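Local coordinates for protein transcriptional regulator, HTH_3 family (Vibrio cholerae, PDB 1Y9Q) that probably regulates transcription by binding DNA through a helix-turn-helix domain, and binds zinc in its cupin domain, with D-methionine bound beside it, at residues K9-N14 with A69-D74; R23-D28 with S61-S66; I92-P97 with E105-T110; V139-Q144 with E152-F157. All blocks are in the same frame, centred on the assembly; numbering follows the deposited sequence.

Interaction 1 (K9-N14 with A69-D74)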
loop_
_atom_site.group_PDB
_atom_site.type_symbol
_atom_site.label_atom_id
_atom_site.label_comp_id
_atom_site.label_asym_id
_atom_site.label_seq_id
_atom_site.Cartn_x
_atom_site.Cartn_y
_atom_site.Cartn_z
ATOM N N LYS A 9 0.410 12.273 21.296
ATOM C CA LYS A 9 -0.991 11.885 21.260
ATOM C C LYS A 9 -1.924 13.052 21.529
ATOM O O LYS A 9 -2.907 13.232 20.815
ATOM C CB LYS A 9 -1.278 10.782 22.287
ATOM C CG LYS A 9 -0.558 9.479 22.031
ATOM C CD LYS A 9 -0.984 8.420 23.038
ATOM C CE LYS A 9 -0.238 7.113 22.808
ATOM N NZ LYS A 9 -0.671 6.062 23.767
ATOM N N SER A 10 -1.624 13.841 22.557
ATOM C CA SER A 10 -2.484 14.972 22.891
ATOM C C SER A 10 -2.462 16.042 21.808
ATOM O O SER A 10 -3.499 16.627 21.482
ATOM C CB SER A 10 -2.082 15.581 24.237
ATOM O OG SER A 10 -0.790 16.149 24.186
ATOM N N GLN A 11 -1.287 16.300 21.248
ATOM C CA GLN A 11 -1.177 17.299 20.191
ATOM C C GLN A 11 -2.047 16.912 18.996
ATOM O O GLN A 11 -2.823 17.723 18.491
ATOM C CB GLN A 11 0.276 17.448 19.738
ATOM C CG GLN A 11 0.422 18.134 18.388
ATOM C CD GLN A 11 -0.130 19.549 18.366
ATOM O OE1 GLN A 11 -0.558 20.040 17.317
ATOM N NE2 GLN A 11 -0.109 20.219 19.515
ATOM N N ILE A 12 -1.911 15.672 18.545
ATOM C CA ILE A 12 -2.691 15.198 17.406
ATOM C C ILE A 12 -4.175 15.106 17.738
ATOM O O ILE A 12 -5.030 15.480 16.934
ATOM C CB ILE A 12 -2.205 13.806 16.935
ATOM C CG1 ILE A 12 -0.749 13.893 16.474
ATOM C CG2 ILE A 12 -3.083 13.296 15.798
ATOM C CD1 ILE A 12 -0.515 14.892 15.361
ATOM N N ALA A 13 -4.479 14.601 18.927
ATOM C CA ALA A 13 -5.866 14.455 19.352
ATOM C C ALA A 13 -6.605 15.789 19.305
ATOM O O ALA A 13 -7.667 15.911 18.676
ATOM C CB ALA A 13 -5.918 13.877 20.774
ATOM N N ASN A 14 -6.038 16.793 19.969
ATOM C CA ASN A 14 -6.668 18.104 20.012
ATOM C C ASN A 14 -6.785 18.807 18.657
ATOM O O ASN A 14 -7.835 19.364 18.339
ATOM C CB ASN A 14 -5.940 19.017 21.007
ATOM C CG ASN A 14 -5.999 18.489 22.440
ATOM O OD1 ASN A 14 -6.952 17.808 22.825
ATOM N ND2 ASN A 14 -4.984 18.817 23.237
ATOM N N ALA A 69 -0.962 20.953 8.849
ATOM C CA ALA A 69 -2.172 21.375 9.549
ATOM C C ALA A 69 -2.337 20.713 10.916
ATOM O O ALA A 69 -2.996 21.262 11.804
ATOM C CB ALA A 69 -3.398 21.092 8.685
ATOM N N PHE A 70 -1.742 19.537 11.086
ATOM C CA PHE A 70 -1.840 18.827 12.360
ATOM C C PHE A 70 -1.091 19.528 13.492
ATOM O O PHE A 70 -1.224 19.149 14.656
ATOM C CB PHE A 70 -1.319 17.397 12.216
ATOM C CG PHE A 70 -2.324 16.444 11.646
ATOM C CD1 PHE A 70 -2.096 15.817 10.422
ATOM C CD2 PHE A 70 -3.511 16.175 12.330
ATOM C CE1 PHE A 70 -3.038 14.933 9.886
ATOM C CE2 PHE A 70 -4.457 15.296 11.803
ATOM C CZ PHE A 70 -4.221 14.673 10.578
ATOM N N PHE A 71 -0.318 20.554 13.149
ATOM C CA PHE A 71 0.461 21.297 14.136
ATOM C C PHE A 71 0.194 22.806 14.096
ATOM O O PHE A 71 0.892 23.585 14.740
ATOM C CB PHE A 71 1.944 21.017 13.895
ATOM C CG PHE A 71 2.279 19.554 13.872
ATOM C CD1 PHE A 71 2.666 18.895 15.032
ATOM C CD2 PHE A 71 2.154 18.819 12.694
ATOM C CE1 PHE A 71 2.923 17.523 15.022
ATOM C CE2 PHE A 71 2.407 17.451 12.671
ATOM C CZ PHE A 71 2.792 16.800 13.839
ATOM N N ALA A 72 -0.836 23.205 13.358
ATOM C CA ALA A 72 -1.188 24.613 13.197
ATOM C C ALA A 72 -1.457 25.386 14.486
ATOM O O ALA A 72 -1.358 26.611 14.504
ATOM C CB ALA A 72 -2.389 24.732 12.270
ATOM N N ASN A 73 -1.807 24.680 15.556
ATOM C CA ASN A 73 -2.091 25.320 16.841
ATOM C C ASN A 73 -0.804 25.736 17.544
ATOM O O ASN A 73 -0.810 26.609 18.415
ATOM C CB ASN A 73 -2.861 24.352 17.735
ATOM C CG ASN A 73 -2.065 23.106 18.045
ATOM O OD1 ASN A 73 -1.440 22.997 19.100
ATOM N ND2 ASN A 73 -2.063 22.165 17.112
ATOM N N ASP A 74 0.293 25.091 17.166
ATOM C CA ASP A 74 1.601 25.367 17.744
ATOM C C ASP A 74 2.641 25.094 16.658
ATOM O O ASP A 74 3.411 24.132 16.737
ATOM C CB ASP A 74 1.839 24.456 18.948
ATOM C CG ASP A 74 3.020 24.893 19.793
ATOM O OD1 ASP A 74 3.799 25.762 19.341
ATOM O OD2 ASP A 74 3.169 24.357 20.909
#
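Q11 and N73 meet amide to amide, their side chains coming from opposite directions and lying almost in one plane, 14° apart. As modelled, N73 ND2 donates to Q11 OE1 at 2.6 Å, nearly straight and in the carbonyl plane on a lone pair. Q11 NE2 returns a bond to N73 OD1 at 3.1 Å, again on a lone pair, and the cyclic pair would hold the rotation of both amide groups. Q11 OE1 also lies 2.9 Å from F70 O, two acceptors face to face, so which end of the Q11 amide is oxygen is in doubt. With CG anti to the backbone nitrogen (chi1 162°), Q11 sets CG 4.1 Å from F71 CD1, and a bend at chi2 swings the amide toward N73. I12 carries the apolar half: its CD1 lies 4.1 Å from F70 CB and equally far from F71 CZ, touching both phenylalanines. The N73 loop makes a type I turn from F71 to D74, closed by D74 N to F71 O. Helix 5-22 thus holds the loop leading from helix 53-63 to helix 76-80. F70 also packs on L56, I59 and A60 of helix 53-63, F71 touches L78 and Q11 touches L77 of helix 76-80, so these three helices converge here.

Interaction 2 (R23-D28 with S61-S66)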
loop_
_atom_site.group_PDB
_atom_site.type_symbol
_atom_site.label_atom_id
_atom_site.label_comp_id
_atom_site.label_asym_id
_atom_site.label_seq_id
_atom_site.Cartn_x
_atom_site.Cartn_y
_atom_site.Cartn_z
ATOM N N ARG A 23 -14.580 22.025 10.235
ATOM C CA ARG A 23 -15.199 21.665 8.965
ATOM C C ARG A 23 -16.661 21.263 9.152
ATOM O O ARG A 23 -17.382 21.052 8.175
ATOM C CB ARG A 23 -14.426 20.512 8.319
ATOM C CG ARG A 23 -13.023 20.899 7.875
ATOM C CD ARG A 23 -12.170 19.674 7.559
ATOM N NE ARG A 23 -10.968 20.030 6.808
ATOM C CZ ARG A 23 -10.026 20.868 7.234
ATOM N NH1 ARG A 23 -10.129 21.452 8.423
ATOM N NH2 ARG A 23 -8.978 21.128 6.463
ATOM N N GLY A 24 -17.090 21.157 10.408
ATOM C CA GLY A 24 -18.460 20.769 10.700
ATOM C C GLY A 24 -18.740 19.317 10.349
ATOM O O GLY A 24 -19.868 18.956 10.016
ATOM N N LEU A 25 -17.710 18.480 10.441
ATOM C CA LEU A 25 -17.825 17.064 10.115
ATOM C C LEU A 25 -18.081 16.171 11.324
ATOM O O LEU A 25 -17.590 16.433 12.417
ATOM C CB LEU A 25 -16.544 16.583 9.414
ATOM C CG LEU A 25 -16.238 17.111 8.004
ATOM C CD1 LEU A 25 -14.796 16.776 7.618
ATOM C CD2 LEU A 25 -17.207 16.502 7.005
ATOM N N SER A 26 -18.848 15.106 11.111
ATOM C CA SER A 26 -19.133 14.144 12.169
ATOM C C SER A 26 -17.993 13.133 12.100
ATOM O O SER A 26 -17.244 13.108 11.118
ATOM C CB SER A 26 -20.458 13.428 11.904
ATOM O OG SER A 26 -20.369 12.634 10.732
ATOM N N LEU A 27 -17.849 12.302 13.128
ATOM C CA LEU A 27 -16.787 11.303 13.109
ATOM C C LEU A 27 -17.042 10.299 11.995
ATOM O O LEU A 27 -16.117 9.889 11.295
ATOM C CB LEU A 27 -16.690 10.576 14.457
ATOM C CG LEU A 27 -15.939 11.303 15.576
ATOM C CD1 LEU A 27 -15.976 10.461 16.839
ATOM C CD2 LEU A 27 -14.492 11.565 15.150
ATOM N N ASP A 28 -18.306 9.923 11.815
ATOM C CA ASP A 28 -18.659 8.958 10.781
ATOM C C ASP A 28 -18.379 9.506 9.384
ATOM O O ASP A 28 -17.904 8.781 8.508
ATOM C CB ASP A 28 -20.135 8.564 10.887
ATOM C CG ASP A 28 -20.476 7.359 10.026
ATOM O OD1 ASP A 28 -19.969 6.254 10.319
ATOM O OD2 ASP A 28 -21.242 7.517 9.051
ATOM N N SER A 61 -5.441 13.668 4.070
ATOM C CA SER A 61 -5.917 13.538 2.697
ATOM C C SER A 61 -7.441 13.589 2.618
ATOM O O SER A 61 -8.002 14.282 1.771
ATOM C CB SER A 61 -5.403 12.231 2.087
ATOM O OG SER A 61 -3.986 12.235 2.002
ATOM N N GLY A 62 -8.106 12.863 3.510
ATOM C CA GLY A 62 -9.560 12.846 3.515
ATOM C C GLY A 62 -10.166 14.187 3.880
ATOM O O GLY A 62 -11.242 14.552 3.397
ATOM N N LEU A 63 -9.474 14.931 4.734
ATOM C CA LEU A 63 -9.944 16.245 5.168
ATOM C C LEU A 63 -9.479 17.334 4.213
ATOM O O LEU A 63 -9.846 18.499 4.369
ATOM C CB LEU A 63 -9.415 16.552 6.570
ATOM C CG LEU A 63 -9.889 15.643 7.703
ATOM C CD1 LEU A 63 -9.105 15.948 8.974
ATOM C CD2 LEU A 63 -11.383 15.852 7.923
ATOM N N GLU A 64 -8.677 16.941 3.225
ATOM C CA GLU A 64 -8.116 17.866 2.247
ATOM C C GLU A 64 -7.329 18.942 2.982
ATOM O O GLU A 64 -7.470 20.143 2.725
ATOM C CB GLU A 64 -9.223 18.475 1.394
ATOM C CG GLU A 64 -10.039 17.410 0.678
ATOM C CD GLU A 64 -11.102 17.988 -0.227
ATOM O OE1 GLU A 64 -10.747 18.496 -1.310
ATOM O OE2 GLU A 64 -12.291 17.938 0.155
ATOM N N ALA A 65 -6.509 18.479 3.918
ATOM C CA ALA A 65 -5.664 19.345 4.727
ATOM C C ALA A 65 -4.214 18.942 4.502
ATOM O O ALA A 65 -3.933 17.852 4.000
ATOM C CB ALA A 65 -6.016 19.192 6.196
ATOM N N SER A 66 -3.294 19.822 4.872
ATOM C CA SER A 66 -1.876 19.531 4.714
ATOM C C SER A 66 -1.428 18.734 5.931
ATOM O O SER A 66 -2.133 18.685 6.934
ATOM C CB SER A 66 -1.086 20.829 4.651
ATOM O OG SER A 66 -1.223 21.536 5.869
#
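R23 lays its guanidinium edge against the last turn of helix 53-63, where NE donates to L63 O at 3.1 Å with an angle of 157° at the hydrogen. The carbonyl oxygen receives NE in its own plane on a lone pair, and it lies close to the guanidinium plane as well. A second, weak bond runs from R23 NH2 to the same oxygen, so two nitrogens share one acceptor. The chain extends from CG to NE, which carries the group from the end of one helix to the end of the other. R23 NH1 turns back to L19 O in the preceding helix 5-22, and this further bond steadies the guanidinium.

The tight part is apolar. L25 CD1 and L63 CD2 come to 3.5 Å as the two leucines run antiparallel and meet near their ends, and R23 CD lies 3.9 Å from the same L63 CD2. L63 is buried, with T30 of helix 27-34 and L16 of helix 5-22 also against it, while L25 packs on T30 and L33. Toward solvent the contact thins: beyond the NE bond R23 NH2 merely approaches A65 CB, at 3.5 Å, and the exposed E64 buries little.

Both helix ends close in the same way, with G24 and E64 taking positive phi in Schellman motifs, and S26 caps the next helix by bonding A29 N through OG. The contact joins the turn between helices 5-22 and 27-34 to the end of helix 53-63, within the small helical bundle of an XRE-family (HTH_3) domain, whose helix-turn-helix is probably helices 27-34 and 38-45.

Interaction 3 (I92-P97 with E105-T110). With MED (D-methionine), chain C.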
loop_
_atom_site.group_PDB
_atom_site.type_symbol
_atom_site.label_atom_id
_atom_site.label_comp_id
_atom_site.label_asym_id
_atom_site.label_seq_id
_atom_site.Cartn_x
_atom_site.Cartn_y
_atom_site.Cartn_z
ATOM N N ILE A 92 11.430 12.666 10.447
ATOM C CA ILE A 92 10.959 13.764 9.607
ATOM C C ILE A 92 11.508 15.120 10.040
ATOM O O ILE A 92 11.334 15.530 11.185
ATOM C CB ILE A 92 9.413 13.875 9.639
ATOM C CG1 ILE A 92 8.772 12.503 9.446
ATOM C CG2 ILE A 92 8.937 14.840 8.557
ATOM C CD1 ILE A 92 9.135 11.823 8.158
ATOM N N HIS A 93 12.174 15.812 9.122
ATOM C CA HIS A 93 12.700 17.140 9.414
ATOM C C HIS A 93 11.982 18.113 8.482
ATOM O O HIS A 93 12.292 18.184 7.292
ATOM C CB HIS A 93 14.208 17.211 9.161
ATOM C CG HIS A 93 14.803 18.555 9.451
ATOM N ND1 HIS A 93 16.012 18.962 8.928
ATOM C CD2 HIS A 93 14.350 19.589 10.198
ATOM C CE1 HIS A 93 16.275 20.190 9.338
ATOM N NE2 HIS A 93 15.282 20.595 10.108
ATOM N N THR A 94 11.019 18.856 9.017
ATOM C CA THR A 94 10.275 19.807 8.196
ATOM C C THR A 94 11.113 21.049 7.903
ATOM O O THR A 94 11.439 21.819 8.806
ATOM C CB THR A 94 8.957 20.232 8.886
ATOM O OG1 THR A 94 8.152 19.072 9.140
ATOM C CG2 THR A 94 8.171 21.193 7.994
ATOM N N LEU A 95 11.466 21.235 6.635
ATOM C CA LEU A 95 12.256 22.387 6.222
ATOM C C LEU A 95 11.345 23.591 5.996
ATOM O O LEU A 95 11.681 24.725 6.356
ATOM C CB LEU A 95 13.008 22.082 4.923
ATOM C CG LEU A 95 13.972 20.889 4.897
ATOM C CD1 LEU A 95 14.628 20.813 3.527
ATOM C CD2 LEU A 95 15.024 21.043 5.985
ATOM N N PHE A 96 10.190 23.334 5.395
ATOM C CA PHE A 96 9.224 24.383 5.106
ATOM C C PHE A 96 7.813 23.855 5.312
ATOM O O PHE A 96 7.373 22.944 4.600
ATOM C CB PHE A 96 9.361 24.852 3.653
ATOM C CG PHE A 96 10.633 25.593 3.364
ATOM C CD1 PHE A 96 10.737 26.953 3.636
ATOM C CD2 PHE A 96 11.726 24.932 2.809
ATOM C CE1 PHE A 96 11.911 27.654 3.357
ATOM C CE2 PHE A 96 12.907 25.620 2.524
ATOM C CZ PHE A 96 12.996 26.987 2.800
ATOM N N PRO A 97 7.091 24.404 6.298
ATOM C CA PRO A 97 5.719 23.968 6.564
ATOM C C PRO A 97 4.818 24.439 5.423
ATOM O O PRO A 97 5.147 25.398 4.723
ATOM C CB PRO A 97 5.393 24.651 7.886
ATOM C CG PRO A 97 6.153 25.924 7.790
ATOM C CD PRO A 97 7.493 25.456 7.249
ATOM N N GLU A 105 4.961 21.928 0.810
ATOM C CA GLU A 105 5.295 21.418 2.129
ATOM C C GLU A 105 6.611 20.697 1.839
ATOM O O GLU A 105 6.644 19.834 0.968
ATOM C CB GLU A 105 4.220 20.425 2.547
ATOM C CG GLU A 105 4.133 20.170 4.005
ATOM C CD GLU A 105 2.824 19.511 4.368
ATOM O OE1 GLU A 105 2.161 20.019 5.284
ATOM O OE2 GLU A 105 2.462 18.491 3.740
ATOM N N ILE A 106 7.690 21.042 2.539
ATOM C CA ILE A 106 8.983 20.413 2.258
ATOM C C ILE A 106 9.641 19.739 3.460
ATOM O O ILE A 106 9.838 20.356 4.515
ATOM C CB ILE A 106 9.964 21.445 1.664
ATOM C CG1 ILE A 106 9.337 22.078 0.421
ATOM C CG2 ILE A 106 11.281 20.781 1.301
ATOM C CD1 ILE A 106 10.154 23.211 -0.175
ATOM N N PHE A 107 10.004 18.473 3.272
ATOM C CA PHE A 107 10.617 17.682 4.331
ATOM C C PHE A 107 11.946 17.061 3.928
ATOM O O PHE A 107 12.232 16.875 2.746
ATOM C CB PHE A 107 9.705 16.522 4.719
ATOM C CG PHE A 107 8.288 16.912 4.965
ATOM C CD1 PHE A 107 7.890 17.406 6.200
ATOM C CD2 PHE A 107 7.338 16.761 3.962
ATOM C CE1 PHE A 107 6.560 17.744 6.435
ATOM C CE2 PHE A 107 6.008 17.094 4.181
ATOM C CZ PHE A 107 5.617 17.586 5.421
ATOM N N GLU A 108 12.747 16.737 4.939
ATOM C CA GLU A 108 14.009 16.041 4.733
ATOM C C GLU A 108 13.763 14.773 5.542
ATOM O O GLU A 108 13.614 14.832 6.761
ATOM C CB GLU A 108 15.193 16.827 5.304
ATOM C CG GLU A 108 16.523 16.168 4.994
ATOM C CD GLU A 108 17.705 17.089 5.203
ATOM O OE1 GLU A 108 17.790 18.127 4.509
ATOM O OE2 GLU A 108 18.554 16.769 6.061
ATOM N N ILE A 109 13.696 13.637 4.859
ATOM C CA ILE A 109 13.398 12.358 5.501
ATOM C C ILE A 109 14.586 11.410 5.612
ATOM O O ILE A 109 15.302 11.189 4.639
ATOM C CB ILE A 109 12.301 11.599 4.719
ATOM C CG1 ILE A 109 11.107 12.521 4.446
ATOM C CG2 ILE A 109 11.879 10.355 5.482
ATOM C CD1 ILE A 109 10.553 13.180 5.678
ATOM N N THR A 110 14.772 10.840 6.798
ATOM C CA THR A 110 15.852 9.885 7.032
ATOM C C THR A 110 15.260 8.515 7.336
ATOM O O THR A 110 14.528 8.342 8.314
ATOM C CB THR A 110 16.743 10.305 8.216
ATOM O OG1 THR A 110 17.334 11.579 7.942
ATOM C CG2 THR A 110 17.849 9.274 8.440
HETATM N N MED C . 4.528 12.027 1.517
HETATM C CA MED C . 4.775 11.440 2.867
HETATM C C MED C . 4.220 10.012 2.952
HETATM O O MED C . 3.649 9.457 2.003
HETATM C CB MED C . 6.292 11.478 3.162
HETATM C CG MED C . 6.821 10.961 4.484
HETATM S SD MED C . 6.212 12.125 5.743
HETATM C CE MED C . 7.010 13.609 5.318
HETATM O OXT MED C . 4.333 9.384 4.004
#
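F107 and T94 lie side by side on the face of the hairpin that looks into the ligand pocket, T94 OG1 meeting the edge of the ring in its plane, 3.4 Å from F107 CD1. F107 CG stands opposite the carbonyl carbon (chi1 -49°), which presents one ring face to the D-methionine. The ligand methyl CE sits over that face, displaced toward the rim and 3.4 Å from F107 CD2. I92 packs its CG2 branch 3.6 Å from F107 CD1. I92 and I109 share the same bent form, chi1 and chi2 both near -60°, and point the same way, but their CD1 atoms are modelled too close to each other, so the exact placement of those methyls against the ligand is doubtful. I92, F107 and I109 belong to the D-methionine pocket, to which I53 and W57 of helix 53-63 also contribute.

Strands 90-99 and 104-111 form an antiparallel hairpin interrupted by a classic beta bulge. L95 N and F96 N both donate to I106 O, at 2.8 and 3.1 Å, so one oxygen takes two bonds; I106 N donates to F96 O. H93 and E108 are a regular hydrogen-bonded pair.

On the opposite face I106 runs alongside F96, its CD1 3.8 Å from F96 CD2, and its CG2 branch faces L95 CD1. The H93 ring has L95 CD2 over one face, toward the rim. E105, turned away from strand 90-99, gives its carboxylate to Y179 OH and S68 OG.

Interaction 4 (V139-Q144 with E152-F157)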
loop_
_atom_site.group_PDB
_atom_site.type_symbol
_atom_site.label_atom_id
_atom_site.label_comp_id
_atom_site.label_asym_id
_atom_site.label_seq_id
_atom_site.Cartn_x
_atom_site.Cartn_y
_atom_site.Cartn_z
ATOM N N VAL A 139 11.357 4.094 -4.714
ATOM C CA VAL A 139 10.070 4.759 -4.559
ATOM C C VAL A 139 9.027 4.019 -5.375
ATOM O O VAL A 139 9.232 3.762 -6.560
ATOM C CB VAL A 139 10.153 6.216 -5.059
ATOM C CG1 VAL A 139 8.819 6.924 -4.852
ATOM C CG2 VAL A 139 11.261 6.955 -4.322
ATOM N N PHE A 140 7.904 3.691 -4.751
ATOM C CA PHE A 140 6.851 2.957 -5.444
ATOM C C PHE A 140 5.697 3.827 -5.950
ATOM O O PHE A 140 5.187 4.688 -5.232
ATOM C CB PHE A 140 6.292 1.876 -4.513
ATOM C CG PHE A 140 5.326 0.931 -5.181
ATOM C CD1 PHE A 140 5.785 -0.224 -5.810
ATOM C CD2 PHE A 140 3.959 1.193 -5.171
ATOM C CE1 PHE A 140 4.895 -1.106 -6.418
ATOM C CE2 PHE A 140 3.058 0.315 -5.779
ATOM C CZ PHE A 140 3.530 -0.837 -6.402
ATOM N N PHE A 141 5.304 3.593 -7.199
ATOM C CA PHE A 141 4.192 4.291 -7.840
ATOM C C PHE A 141 4.003 3.720 -9.244
ATOM O O PHE A 141 4.927 3.135 -9.808
ATOM C CB PHE A 141 4.420 5.818 -7.865
ATOM C CG PHE A 141 5.541 6.277 -8.754
ATOM C CD1 PHE A 141 5.355 6.399 -10.126
ATOM C CD2 PHE A 141 6.772 6.636 -8.210
ATOM C CE1 PHE A 141 6.372 6.873 -10.948
ATOM C CE2 PHE A 141 7.801 7.111 -9.025
ATOM C CZ PHE A 141 7.600 7.232 -10.397
ATOM N N ASP A 142 2.803 3.873 -9.795
ATOM C CA ASP A 142 2.496 3.333 -11.114
ATOM C C ASP A 142 2.808 1.840 -11.151
ATOM O O ASP A 142 3.365 1.333 -12.127
ATOM C CB ASP A 142 3.288 4.059 -12.206
ATOM C CG ASP A 142 2.896 5.518 -12.341
ATOM O OD1 ASP A 142 1.750 5.865 -11.979
ATOM O OD2 ASP A 142 3.725 6.317 -12.821
ATOM N N GLU A 143 2.458 1.158 -10.063
ATOM C CA GLU A 143 2.635 -0.285 -9.910
ATOM C C GLU A 143 4.078 -0.790 -9.861
ATOM O O GLU A 143 4.317 -1.989 -10.000
ATOM C CB GLU A 143 1.894 -1.039 -11.026
ATOM C CG GLU A 143 0.475 -0.558 -11.336
ATOM C CD GLU A 143 -0.372 -0.317 -10.104
ATOM O OE1 GLU A 143 -0.334 -1.139 -9.165
ATOM O OE2 GLU A 143 -1.094 0.699 -10.081
ATOM N N GLN A 144 5.048 0.091 -9.663
ATOM C CA GLN A 144 6.417 -0.397 -9.610
ATOM C C GLN A 144 7.385 0.413 -8.771
ATOM O O GLN A 144 7.157 1.586 -8.467
ATOM C CB GLN A 144 6.980 -0.544 -11.027
ATOM C CG GLN A 144 7.035 0.745 -11.816
ATOM C CD GLN A 144 7.592 0.540 -13.214
ATOM O OE1 GLN A 144 8.761 0.189 -13.386
ATOM N NE2 GLN A 144 6.753 0.756 -14.221
ATOM N N GLU A 152 20.122 11.324 -7.420
ATOM C CA GLU A 152 19.050 11.067 -8.370
ATOM C C GLU A 152 17.740 11.657 -7.854
ATOM O O GLU A 152 17.572 11.883 -6.653
ATOM C CB GLU A 152 18.928 9.564 -8.642
ATOM C CG GLU A 152 20.248 8.967 -9.148
ATOM C CD GLU A 152 20.078 7.646 -9.872
ATOM O OE1 GLU A 152 19.442 6.733 -9.312
ATOM O OE2 GLU A 152 20.591 7.524 -11.005
ATOM N N HIS A 153 16.815 11.911 -8.770
ATOM C CA HIS A 153 15.551 12.530 -8.403
ATOM C C HIS A 153 14.423 12.056 -9.294
ATOM O O HIS A 153 14.657 11.508 -10.366
ATOM C CB HIS A 153 15.698 14.043 -8.526
ATOM C CG HIS A 153 16.367 14.469 -9.794
ATOM N ND1 HIS A 153 15.724 14.468 -11.015
ATOM C CD2 HIS A 153 17.643 14.850 -10.044
ATOM C CE1 HIS A 153 16.575 14.830 -11.959
ATOM N NE2 HIS A 153 17.747 15.066 -11.394
ATOM N N ILE A 154 13.196 12.271 -8.843
ATOM C CA ILE A 154 12.032 11.855 -9.612
ATOM C C ILE A 154 10.795 12.508 -9.008
ATOM O O ILE A 154 10.816 12.931 -7.853
ATOM C CB ILE A 154 11.886 10.314 -9.543
ATOM C CG1 ILE A 154 10.999 9.800 -10.678
ATOM C CG2 ILE A 154 11.303 9.908 -8.193
ATOM C CD1 ILE A 154 10.964 8.280 -10.765
ATOM N N ARG A 155 9.732 12.622 -9.797
ATOM C CA ARG A 155 8.482 13.162 -9.282
ATOM C C ARG A 155 7.370 12.238 -9.733
ATOM O O ARG A 155 7.510 11.527 -10.733
ATOM C CB ARG A 155 8.226 14.602 -9.759
ATOM C CG ARG A 155 8.224 14.837 -11.258
ATOM C CD ARG A 155 7.399 16.088 -11.593
ATOM N NE ARG A 155 5.987 15.752 -11.759
ATOM C CZ ARG A 155 5.007 16.640 -11.907
ATOM N NH1 ARG A 155 5.267 17.941 -11.899
ATOM N NH2 ARG A 155 3.766 16.221 -12.108
ATOM N N PHE A 156 6.267 12.233 -8.994
ATOM C CA PHE A 156 5.151 11.364 -9.332
ATOM C C PHE A 156 3.847 11.870 -8.738
ATOM O O PHE A 156 3.850 12.672 -7.803
ATOM C CB PHE A 156 5.434 9.946 -8.816
ATOM C CG PHE A 156 5.544 9.851 -7.318
ATOM C CD1 PHE A 156 4.438 9.506 -6.541
ATOM C CD2 PHE A 156 6.757 10.102 -6.681
ATOM C CE1 PHE A 156 4.540 9.411 -5.150
ATOM C CE2 PHE A 156 6.869 10.012 -5.296
ATOM C CZ PHE A 156 5.761 9.665 -4.528
ATOM N N PHE A 157 2.734 11.410 -9.298
ATOM C CA PHE A 157 1.426 11.788 -8.787
ATOM C C PHE A 157 1.224 10.895 -7.572
ATOM O O PHE A 157 1.215 9.670 -7.691
ATOM C CB PHE A 157 0.355 11.538 -9.851
ATOM C CG PHE A 157 0.455 12.468 -11.021
ATOM C CD1 PHE A 157 0.033 13.788 -10.909
ATOM C CD2 PHE A 157 1.020 12.043 -12.219
ATOM C CE1 PHE A 157 0.175 14.678 -11.975
ATOM C CE2 PHE A 157 1.169 12.922 -13.292
ATOM C CZ PHE A 157 0.745 14.242 -13.167
HETATM O O HOH W 1 3.092 9.376 -11.407
#
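This is an aromatic and aliphatic contact between the two sheets of the cupin barrel, joining strand 137-141 of one to strand 153-157 of the other; the axes of the two short strand segments approach to 8.6 Å and are inclined at 32°. F141 and F156 form its centre. Their rings are almost parallel, 6° apart, but slid so far that they barely overlap, and it is F156 CB that sits over the middle of the F141 ring, 3.5 Å from the centroid in a CH-pi contact. Both phenylalanines hold CG between the backbone N and the carbonyl carbon, which turns the rings into this offset arrangement. I154 comes at F141 from the opposite direction, its CD1 3.5 Å from F141 CZ and in the ring plane at the edge. V139 adds CG1, 3.7 Å from F156 CE2.

Beyond the aromatic core, water 1 accepts from F157 N at 3.0 Å and makes a weak bond to D142 OD2, in the type I' turn from F141 to Q144. E143 of the same turn forms a salt bridge with K58 of the second subunit.

The F141 ring also stacks on H146, and F156 meets the ring of H162, a zinc ligand, beside E128, another one. Such a hydrophobic filling between two antiparallel sheets is characteristic of the cupin beta-barrel, and here F156 lines the neighbourhood of the zinc site.

How the interactions relate
Interactions 1 and 2 belong to the helical part of the chain and both involve helix 5-22 or its end; interaction 2 is nested within the loop that interaction 1 closes. The first is mostly buried and joins paired amides to apolar packing, whereas the second lies at the surface and rests on an arginine gripping a helix-end carbonyl. Interactions 3 and 4 reach the same five-stranded sheet, at its two outermost strands. Interaction 3, partly buried with one face turned to the ligand pocket, is held by backbone bonds within a sheet, interaction 4 by buried side chains between sheets. One of the places where the helical part meets the barrel is S66 of interaction 2 packing on E105 of interaction 3.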